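PDB 3F0Y: fiber protein from Human adenovirus 14, which forms through its trimeric knob the receptor-binding tip of the viral fiber and probably engages the cellular receptor CD46. Local coordinates for residues 39-44 with 76-81; 125-130 with 170-175. All coordinates share one frame; numbering follows the deposited sequence.

Contact 1: residues 39-44 with 76-81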
loop_
_atom_site.group_PDB
_atom_site.type_symbol
_atom_site.label_atom_id
_atom_site.label_comp_id
_atom_site.label_asym_id
_atom_site.label_seq_id
_atom_site.Cartn_x
_atom_site.Cartn_y
_atom_site.Cartn_z
ATOM N N CYS A 39 16.585 18.834 6.641
ATOM C CA CYS A 39 15.727 17.754 7.126
ATOM C C CYS A 39 16.362 16.380 6.942
ATOM O O CYS A 39 17.383 16.233 6.265
ATOM C CB CYS A 39 14.374 17.783 6.407
ATOM S SG CYS A 39 14.461 17.355 4.658
ATOM N N LYS A 40 15.745 15.381 7.562
ATOM C CA LYS A 40 16.113 13.987 7.355
ATOM C C LYS A 40 15.097 13.354 6.410
ATOM O O LYS A 40 13.915 13.260 6.742
ATOM C CB LYS A 40 16.116 13.225 8.679
ATOM C CG LYS A 40 16.979 13.836 9.767
ATOM C CD LYS A 40 16.782 13.102 11.082
ATOM C CE LYS A 40 17.471 13.817 12.232
ATOM N NZ LYS A 40 17.429 13.007 13.480
ATOM N N LEU A 41 15.553 12.947 5.228
ATOM C CA LEU A 41 14.726 12.165 4.316
ATOM C C LEU A 41 14.926 10.700 4.669
ATOM O O LEU A 41 16.041 10.183 4.587
ATOM C CB LEU A 41 15.119 12.418 2.859
ATOM C CG LEU A 41 14.315 11.677 1.784
ATOM C CD1 LEU A 41 12.871 12.163 1.753
ATOM C CD2 LEU A 41 14.965 11.844 0.418
ATOM N N ILE A 42 13.847 10.045 5.089
ATOM C CA ILE A 42 13.867 8.615 5.359
ATOM C C ILE A 42 13.281 7.919 4.134
ATOM O O ILE A 42 12.093 8.052 3.847
ATOM C CB ILE A 42 13.054 8.251 6.622
ATOM C CG1 ILE A 42 13.432 9.157 7.800
ATOM C CG2 ILE A 42 13.277 6.789 6.992
ATOM C CD1 ILE A 42 14.901 9.112 8.175
ATOM N N LEU A 43 14.132 7.211 3.397
ATOM C CA LEU A 43 13.719 6.522 2.181
ATOM C C LEU A 43 14.183 5.077 2.236
ATOM O O LEU A 43 15.357 4.813 2.479
ATOM C CB LEU A 43 14.311 7.205 0.948
ATOM C CG LEU A 43 13.946 6.582 -0.402
ATOM C CD1 LEU A 43 12.438 6.639 -0.635
ATOM C CD2 LEU A 43 14.697 7.268 -1.531
ATOM N N THR A 44 13.250 4.154 2.013
ATOM C CA THR A 44 13.549 2.729 1.982
ATOM C C THR A 44 12.980 2.136 0.700
ATOM O O THR A 44 11.769 2.188 0.466
ATOM C CB THR A 44 12.945 2.005 3.202
ATOM O OG1 THR A 44 13.364 2.664 4.403
ATOM C CG2 THR A 44 13.380 0.544 3.238
ATOM N N PHE A 76 6.787 21.101 -1.158
ATOM C CA PHE A 76 8.222 20.869 -1.207
ATOM C C PHE A 76 8.497 19.514 -1.841
ATOM O O PHE A 76 7.737 18.561 -1.649
ATOM C CB PHE A 76 8.859 20.984 0.183
ATOM C CG PHE A 76 8.225 20.111 1.232
ATOM C CD1 PHE A 76 7.211 20.599 2.042
ATOM C CD2 PHE A 76 8.666 18.809 1.430
ATOM C CE1 PHE A 76 6.633 19.801 3.019
ATOM C CE2 PHE A 76 8.092 18.005 2.405
ATOM C CZ PHE A 76 7.076 18.503 3.201
ATOM N N THR A 77 9.578 19.448 -2.610
ATOM C CA THR A 77 9.877 18.283 -3.428
ATOM C C THR A 77 11.253 17.719 -3.105
ATOM O O THR A 77 12.231 18.462 -3.019
ATOM C CB THR A 77 9.821 18.636 -4.925
ATOM O OG1 THR A 77 8.512 19.118 -5.248
ATOM C CG2 THR A 77 10.138 17.417 -5.787
ATOM N N ALA A 78 11.308 16.406 -2.907
ATOM C CA ALA A 78 12.566 15.681 -2.817
ATOM C C ALA A 78 12.866 15.143 -4.209
ATOM O O ALA A 78 12.181 14.241 -4.687
ATOM C CB ALA A 78 12.459 14.548 -1.814
ATOM N N GLU A 79 13.870 15.724 -4.861
ATOM C CA GLU A 79 14.299 15.293 -6.186
ATOM C C GLU A 79 15.498 14.367 -6.040
ATOM O O GLU A 79 16.536 14.770 -5.517
ATOM C CB GLU A 79 14.692 16.495 -7.041
ATOM C CG GLU A 79 13.543 17.419 -7.399
ATOM C CD GLU A 79 13.957 18.485 -8.392
ATOM O OE1 GLU A 79 14.984 19.153 -8.153
ATOM O OE2 GLU A 79 13.259 18.656 -9.415
ATOM N N LEU A 80 15.348 13.129 -6.501
ATOM C CA LEU A 80 16.406 12.130 -6.405
ATOM C C LEU A 80 16.851 11.740 -7.807
ATOM O O LEU A 80 16.076 11.172 -8.575
ATOM C CB LEU A 80 15.918 10.898 -5.638
ATOM C CG LEU A 80 15.226 11.164 -4.297
ATOM C CD1 LEU A 80 14.795 9.852 -3.668
ATOM C CD2 LEU A 80 16.125 11.948 -3.348
ATOM N N PHE A 81 18.099 12.063 -8.133
ATOM C CA PHE A 81 18.675 11.761 -9.436
ATOM C C PHE A 81 19.737 10.683 -9.288
ATOM O O PHE A 81 20.544 10.720 -8.358
ATOM C CB PHE A 81 19.279 13.023 -10.052
ATOM C CG PHE A 81 18.284 14.134 -10.241
ATOM C CD1 PHE A 81 18.269 15.228 -9.388
ATOM C CD2 PHE A 81 17.344 14.070 -11.256
ATOM C CE1 PHE A 81 17.342 16.247 -9.556
ATOM C CE2 PHE A 81 16.417 15.083 -11.433
ATOM C CZ PHE A 81 16.415 16.175 -10.581
#

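Contact 2: residues 125-130 with 170-175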
loop_
_atom_site.group_PDB
_atom_site.type_symbol
_atom_site.label_atom_id
_atom_site.label_comp_id
_atom_site.label_asym_id
_atom_site.label_seq_id
_atom_site.Cartn_x
_atom_site.Cartn_y
_atom_site.Cartn_z
ATOM N N TYR A 125 8.415 3.854 -17.142
ATOM C CA TYR A 125 8.410 5.294 -16.876
ATOM C C TYR A 125 9.441 5.972 -17.782
ATOM O O TYR A 125 10.596 6.168 -17.390
ATOM C CB TYR A 125 8.701 5.545 -15.392
ATOM C CG TYR A 125 7.946 4.585 -14.505
ATOM C CD1 TYR A 125 8.599 3.546 -13.851
ATOM C CD2 TYR A 125 6.567 4.683 -14.366
ATOM C CE1 TYR A 125 7.905 2.649 -13.060
ATOM C CE2 TYR A 125 5.862 3.792 -13.576
ATOM C CZ TYR A 125 6.537 2.775 -12.926
ATOM O OH TYR A 125 5.851 1.880 -12.140
ATOM N N PRO A 126 9.028 6.315 -19.012
ATOM C CA PRO A 126 9.968 6.824 -20.002
ATOM C C PRO A 126 10.430 8.252 -19.743
ATOM O O PRO A 126 9.853 8.954 -18.911
ATOM C CB PRO A 126 9.171 6.753 -21.308
ATOM C CG PRO A 126 7.760 6.868 -20.896
ATOM C CD PRO A 126 7.655 6.236 -19.545
ATOM N N PHE A 127 11.484 8.649 -20.449
ATOM C CA PHE A 127 11.933 10.035 -20.484
ATOM C C PHE A 127 11.484 10.667 -21.793
ATOM O O PHE A 127 11.512 10.016 -22.841
ATOM C CB PHE A 127 13.458 10.123 -20.392
ATOM C CG PHE A 127 13.995 9.944 -19.007
ATOM C CD1 PHE A 127 14.382 8.691 -18.557
ATOM C CD2 PHE A 127 14.126 11.031 -18.154
ATOM C CE1 PHE A 127 14.886 8.523 -17.283
ATOM C CE2 PHE A 127 14.628 10.870 -16.873
ATOM C CZ PHE A 127 15.008 9.613 -16.435
ATOM N N ASN A 128 11.065 11.928 -21.719
ATOM C CA ASN A 128 10.781 12.744 -22.903
ATOM C C ASN A 128 9.798 12.097 -23.873
ATOM O O ASN A 128 9.990 12.141 -25.091
ATOM C CB ASN A 128 12.090 13.082 -23.628
ATOM C CG ASN A 128 13.122 13.700 -22.706
ATOM O OD1 ASN A 128 12.780 14.386 -21.743
ATOM N ND2 ASN A 128 14.397 13.459 -22.996
ATOM N N ASN A 129 8.753 11.483 -23.321
ATOM C CA ASN A 129 7.705 10.860 -24.116
ATOM C C ASN A 129 6.368 11.496 -23.751
ATOM O O ASN A 129 5.732 11.107 -22.771
ATOM C CB ASN A 129 7.678 9.346 -23.878
ATOM C CG ASN A 129 6.855 8.600 -24.915
ATOM O OD1 ASN A 129 5.872 9.120 -25.445
ATOM N ND2 ASN A 129 7.253 7.367 -25.206
ATOM N N ASN A 130 5.959 12.482 -24.545
ATOM C CA ASN A 130 4.716 13.215 -24.301
ATOM C C ASN A 130 3.477 12.320 -24.330
ATOM O O ASN A 130 2.551 12.517 -23.545
ATOM C CB ASN A 130 4.555 14.351 -25.321
ATOM C CG ASN A 130 5.579 15.464 -25.136
ATOM O OD1 ASN A 130 6.251 15.553 -24.105
ATOM N ND2 ASN A 130 5.693 16.328 -26.137
ATOM N N SER A 170 20.281 9.244 -15.323
ATOM C CA SER A 170 19.611 8.143 -16.015
ATOM C C SER A 170 18.271 7.763 -15.385
ATOM O O SER A 170 17.413 7.194 -16.060
ATOM C CB SER A 170 20.519 6.912 -16.051
ATOM O OG SER A 170 21.743 7.202 -16.704
ATOM N N TYR A 171 18.105 8.050 -14.093
ATOM C CA TYR A 171 16.857 7.758 -13.382
ATOM C C TYR A 171 16.491 8.889 -12.434
ATOM O O TYR A 171 17.371 9.535 -11.860
ATOM C CB TYR A 171 16.974 6.447 -12.602
ATOM C CG TYR A 171 17.475 5.298 -13.442
ATOM C CD1 TYR A 171 18.823 4.947 -13.444
ATOM C CD2 TYR A 171 16.607 4.579 -14.256
ATOM C CE1 TYR A 171 19.289 3.899 -14.222
ATOM C CE2 TYR A 171 17.064 3.532 -15.039
ATOM C CZ TYR A 171 18.404 3.197 -15.019
ATOM O OH TYR A 171 18.853 2.159 -15.797
ATOM N N CYS A 172 15.188 9.122 -12.273
ATOM C CA CYS A 172 14.691 10.186 -11.403
ATOM C C CYS A 172 13.509 9.725 -10.558
ATOM O O CYS A 172 12.629 9.003 -11.038
ATOM C CB CYS A 172 14.251 11.400 -12.228
ATOM S SG CYS A 172 15.413 11.915 -13.489
ATOM N N ILE A 173 13.507 10.149 -9.298
ATOM C CA ILE A 173 12.345 10.041 -8.432
ATOM C C ILE A 173 12.132 11.415 -7.808
ATOM O O ILE A 173 12.978 11.899 -7.060
ATOM C CB ILE A 173 12.547 8.995 -7.314
ATOM C CG1 ILE A 173 12.876 7.620 -7.903
ATOM C CG2 ILE A 173 11.303 8.905 -6.442
ATOM C CD1 ILE A 173 13.193 6.572 -6.854
ATOM N N ARG A 174 11.013 12.049 -8.146
ATOM C CA ARG A 174 10.660 13.351 -7.595
ATOM C C ARG A 174 9.410 13.194 -6.745
ATOM O O ARG A 174 8.346 12.865 -7.261
ATOM C CB ARG A 174 10.403 14.354 -8.715
ATOM C CG ARG A 174 11.622 14.681 -9.563
ATOM C CD ARG A 174 11.308 15.822 -10.513
ATOM N NE ARG A 174 12.469 16.279 -11.278
ATOM C CZ ARG A 174 12.808 15.849 -12.493
ATOM N NH1 ARG A 174 12.100 14.912 -13.117
ATOM N NH2 ARG A 174 13.878 16.363 -13.087
ATOM N N ILE A 175 9.550 13.422 -5.441
ATOM C CA ILE A 175 8.454 13.253 -4.494
ATOM C C ILE A 175 8.045 14.621 -3.965
ATOM O O ILE A 175 8.837 15.293 -3.309
ATOM C CB ILE A 175 8.866 12.359 -3.305
ATOM C CG1 ILE A 175 9.537 11.072 -3.797
ATOM C CG2 ILE A 175 7.654 12.024 -2.450
ATOM C CD1 ILE A 175 10.156 10.249 -2.685
#

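Contact 1: residues 39-44 with 76-81
Leu41 packs on Leu80 and Ala78, and Leu43 on Leu80, in a purely apolar contact, aliphatic carbon against aliphatic carbon, that illustrates how two layers of sheet are joined through a few aliphatic side chains. Leu80 is shared by both leucines of 39-44, one methyl for each. Its CD1 meets CD2 of Leu43 tip to tip at 3.4 Å, closer than two methyls normally pack. Its CD2 lies 3.9 Å from Leu41 CD2, where the two side chains cross obliquely. The same Leu41 CD2 also approaches the CB methyl of Ala78, at 4.3 Å. Both Leu41 and Leu43 point CB toward 76-81; CG is anti to the backbone N (chi1 near 180°), and chi2 near +60° then sets which methyl, CD2, makes the contact.

Backbone spacing fits this arrangement: the axes of segments 39-44 and 76-81 approach to 10.5 Å and run at 58° to each other. Trp177, on strand 171-180, touches both Leu41 and Ala78, while Val56 of strand 51-60 packs against both Leu41 and Leu43. Strand 39-48 belongs to one antiparallel sheet and strand 73-82 to another, and their facing, buried leucines form part of the hydrophobic core of the antiparallel beta-sandwich characteristic of the adenovirus fiber knob.

Contact 2: residues 125-130 with 170-175
Phe127 carries this contact alone from the side of the loop, pushing the far end of its ring against the start of a strand. Cys172 SG sits at the ring edge, almost in its plane (87° off the ring normal), a sulfur-aromatic contact made edge-on, with the sulfur 4.8 Å from the ring centroid. The nearest ring atom to SG is CE2, at 3.6 Å. Around the rim, CZ comes to 4.0 Å from Tyr171 CA, also near the ring plane. The backbone oxygen of Ser170 approaches the ring obliquely, 3.1 Å from CE1 and 3.4 Å from CZ. The outer end of the ring thus meets Cys172 SG and Tyr171 CA at its edge, with Ser170 O coming in at a slant.

Torsions on both sides bring the partners together. Phe127 has CG anti to its own carbonyl carbon (chi1 -78°), which places the ring beside the backbone N with its far end against Ser170, Tyr171 and Cys172. Cys172 likewise sets SG opposite its carbonyl carbon (chi1 -47°), directing the sulfur to the ring.

In the next shell, Asn161 touches the Phe127 side chain and accepts a hydrogen bond from Cys172 N through OD1, while its ND2 donates to Tyr125 O; this one amide therefore ties the loop to the strand. Phe81 packs on Cys172. Ser170 and Tyr171 both pair with Phe82 through the backbone, a classic beta bulge, and the Tyr171 hydroxyl bonds to Glu206.

Farther out, 125-130 belongs to the long connection between strands 106-107 and 137-145, and it lies against the beginning of strand 171-180, which runs between strands 73-82 and 151-160 in its antiparallel sheet.

Overall arrangement
The two contacts, with centres 16 Å apart, show how a single sheet can be engaged at different levels. Contact 1 is central, its centre about 3 Å from the centre of the chain, whereas the centre of contact 2 lies about 15 Å from it. They are joined because 76-81 and 170-175 belong to neighbouring antiparallel strands: Leu80 N lies 2.7 Å from Ile173 O, and Ala78 N the same distance from Ile175 O, both probable hydrogen bonds. Between these strands a salt bridge from Glu79 OE2 to Arg174 NE adds a side-chain tie. A residue of each pair of segments also lies at a subunit boundary of the trimer: Thr44 packs on Leu51 of the second subunit, and Tyr125 on Phe55 of the third.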